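Side-chain contact in EscD/YscD/HrpQ family type III secretion system inner membrane ring protein (Pseudomonas aeruginosa, PDB 6UID), which probably joins the inner-membrane ring of the type III secretion basal body to the cytoplasmic sorting platform through its cytosolic forkhead-associated-like domain: residues 23-28 with 34-39. Sequence-based numbering, arbitrary orientation. Where two conformers were deposited one is given.
Sequences EGRVAL and QADLVL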
loop_
_atom_site.group_PDB
_atom_site.type_symbol
_atom_site.label_atom_id
_atom_site.label_comp_id
_atom_site.label_asym_id
_atom_site.label_seq_id
_atom_site.Cartn_x
_atom_site.Cartn_y
_atom_site.Cartn_z
ATOM N N GLU A 23 -14.947 2.792 7.765
ATOM C CA GLU A 23 -14.555 1.663 8.603
ATOM C C GLU A 23 -14.966 0.350 7.945
ATOM O O GLU A 23 -16.104 0.208 7.484
ATOM C CB GLU A 23 -15.208 1.773 9.983
ATOM C CG GLU A 23 -14.649 2.894 10.853
ATOM C CD GLU A 23 -15.021 2.732 12.322
ATOM O OE1 GLU A 23 -16.232 2.731 12.630
ATOM O OE2 GLU A 23 -14.106 2.592 13.167
ATOM N N GLY A 24 -14.035 -0.599 7.900
ATOM C CA GLY A 24 -14.291 -1.934 7.421
ATOM C C GLY A 24 -13.144 -2.466 6.576
ATOM O O GLY A 24 -12.033 -1.951 6.586
ATOM N N ARG A 25 -13.462 -3.531 5.856
ATOM C CA ARG A 25 -12.519 -4.208 4.980
ATOM C C ARG A 25 -12.356 -3.425 3.686
ATOM O O ARG A 25 -13.343 -2.986 3.082
ATOM C CB ARG A 25 -13.069 -5.601 4.659
ATOM C CG ARG A 25 -12.269 -6.424 3.662
ATOM C CD ARG A 25 -12.877 -7.814 3.525
ATOM N NE ARG A 25 -12.023 -8.741 2.794
ATOM C CZ ARG A 25 -11.971 -8.824 1.471
ATOM N NH1 ARG A 25 -12.734 -8.046 0.730
ATOM N NH2 ARG A 25 -11.175 -9.711 0.888
ATOM N N VAL A 26 -11.107 -3.272 3.246
ATOM C CA VAL A 26 -10.773 -2.614 1.985
ATOM C C VAL A 26 -9.874 -3.539 1.177
ATOM O O VAL A 26 -8.725 -3.781 1.561
ATOM C CB VAL A 26 -10.084 -1.260 2.207
ATOM C CG1 VAL A 26 -9.757 -0.604 0.851
ATOM C CG2 VAL A 26 -10.954 -0.337 3.051
ATOM N N ALA A 27 -10.377 -4.029 0.049
ATOM C CA ALA A 27 -9.602 -4.857 -0.861
ATOM C C ALA A 27 -9.172 -3.999 -2.040
ATOM O O ALA A 27 -9.977 -3.254 -2.605
ATOM C CB ALA A 27 -10.432 -6.050 -1.342
ATOM N N LEU A 28 -7.909 -4.096 -2.399
ATOM C CA LEU A 28 -7.341 -3.375 -3.527
ATOM C C LEU A 28 -6.891 -4.403 -4.555
ATOM O O LEU A 28 -6.250 -5.398 -4.194
ATOM C CB LEU A 28 -6.136 -2.558 -3.082
ATOM C CG LEU A 28 -6.346 -1.510 -1.993
ATOM C CD1 LEU A 28 -6.255 -2.122 -0.609
ATOM C CD2 LEU A 28 -5.327 -0.399 -2.140
ATOM N N GLN A 34 -14.149 -7.976 -7.046
ATOM C CA GLN A 34 -13.564 -8.319 -5.758
ATOM C C GLN A 34 -12.887 -7.152 -5.068
ATOM O O GLN A 34 -12.537 -7.279 -3.883
ATOM C CB GLN A 34 -12.522 -9.426 -5.946
ATOM C CG GLN A 34 -13.073 -10.695 -6.568
ATOM C CD GLN A 34 -12.064 -11.814 -6.522
ATOM O OE1 GLN A 34 -11.837 -12.419 -5.467
ATOM N NE2 GLN A 34 -11.411 -12.062 -7.644
ATOM N N ALA A 35 -12.665 -6.041 -5.752
ATOM C CA ALA A 35 -11.861 -4.943 -5.236
ATOM C C ALA A 35 -12.704 -3.710 -4.951
ATOM O O ALA A 35 -13.486 -3.261 -5.805
ATOM C CB ALA A 35 -10.754 -4.585 -6.227
ATOM N N ASP A 36 -12.532 -3.172 -3.748
ATOM C CA ASP A 36 -13.132 -1.898 -3.367
ATOM C C ASP A 36 -12.426 -0.726 -4.029
ATOM O O ASP A 36 -13.068 0.270 -4.395
ATOM C CB ASP A 36 -13.079 -1.772 -1.851
ATOM C CG ASP A 36 -13.790 -2.927 -1.170
ATOM O OD1 ASP A 36 -15.000 -3.069 -1.403
ATOM O OD2 ASP A 36 -13.161 -3.758 -0.489
ATOM N N LEU A 37 -11.102 -0.813 -4.166
ATOM C CA LEU A 37 -10.281 0.171 -4.856
ATOM C C LEU A 37 -9.656 -0.566 -6.038
ATOM O O LEU A 37 -8.870 -1.496 -5.844
ATOM C CB LEU A 37 -9.208 0.717 -3.917
ATOM C CG LEU A 37 -9.711 1.352 -2.617
ATOM C CD1 LEU A 37 -8.554 1.826 -1.710
ATOM C CD2 LEU A 37 -10.658 2.492 -2.929
ATOM N N VAL A 38 -10.030 -0.178 -7.259
ATOM C CA VAL A 38 -9.545 -0.841 -8.470
ATOM C C VAL A 38 -8.213 -0.231 -8.897
ATOM O O VAL A 38 -8.111 0.979 -9.130
ATOM C CB VAL A 38 -10.590 -0.765 -9.599
ATOM C CG1 VAL A 38 -10.041 -1.379 -10.858
ATOM C CG2 VAL A 38 -11.854 -1.477 -9.174
ATOM N N LEU A 39 -7.195 -1.080 -9.004
ATOM C CA LEU A 39 -5.838 -0.682 -9.322
ATOM C C LEU A 39 -5.504 -1.202 -10.701
ATOM O O LEU A 39 -5.711 -2.391 -10.977
ATOM C CB LEU A 39 -4.847 -1.319 -8.347
ATOM C CG LEU A 39 -4.987 -0.937 -6.886
ATOM C CD1 LEU A 39 -3.999 -1.763 -6.049
ATOM C CD2 LEU A 39 -4.751 0.542 -6.700
HETATM O O HOH W 1 -14.171 -5.677 1.223
HETATM O O HOH W 2 -12.460 -9.108 -1.955
#
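The backbone of Ala-27 is held on both its polar atoms by Asp-36 and Leu-37, where the chain enters strand 37-38. Ala-27 N donates to the Asp-36 carboxylate, 2.8 Å to OD2 and nearly straight at 169°, meeting the anti lone pair of that oxygen. Ala-27 O accepts from Leu-37 N at 3.1 Å, with a second, weak and bent bond from Asp-36 N. Together with a backbone bond between Leu-37 and Gly-29, this holds the short edge strand 37-38 parallel to strand 24-29 at the margin of the mixed sheet, one of the two sheets of an FHA-like beta sandwich; strand 49-54 runs antiparallel on the other flank of 24-29. Asp-36 OD2 takes the place where a strand carbonyl would be expected; chi1 of -58° keeps CG beside Asp-36 N, with the carboxylate turned toward Ala-27 N.

Asp-36 OD2 also takes a hydrogen bond from a water 2.8 Å away, and that water accepts from Arg-25 NH1. The same NH1 gives to a second water, which donates to Gln-34 O. Both waters lie at the edge of the guanidinium, in its plane; Asp-36 OD2, 4.5 Å from Arg-25 NH1, sits well out of that plane, so the opposite charges meet through water.

Leu-28 and Leu-37 pair across the strands, side by side and pointing the same way into the sandwich, where Phe-9 of strand 5-9 touches both. Val-26 crosses Leu-37 at a slant, Val-26 CG1 being anti to its backbone N (chi1 -180°) and 3.7 Å from Leu-37 CD1. Farther along, Leu-39 brings CD1 to 3.7 Å from Leu-28 CB.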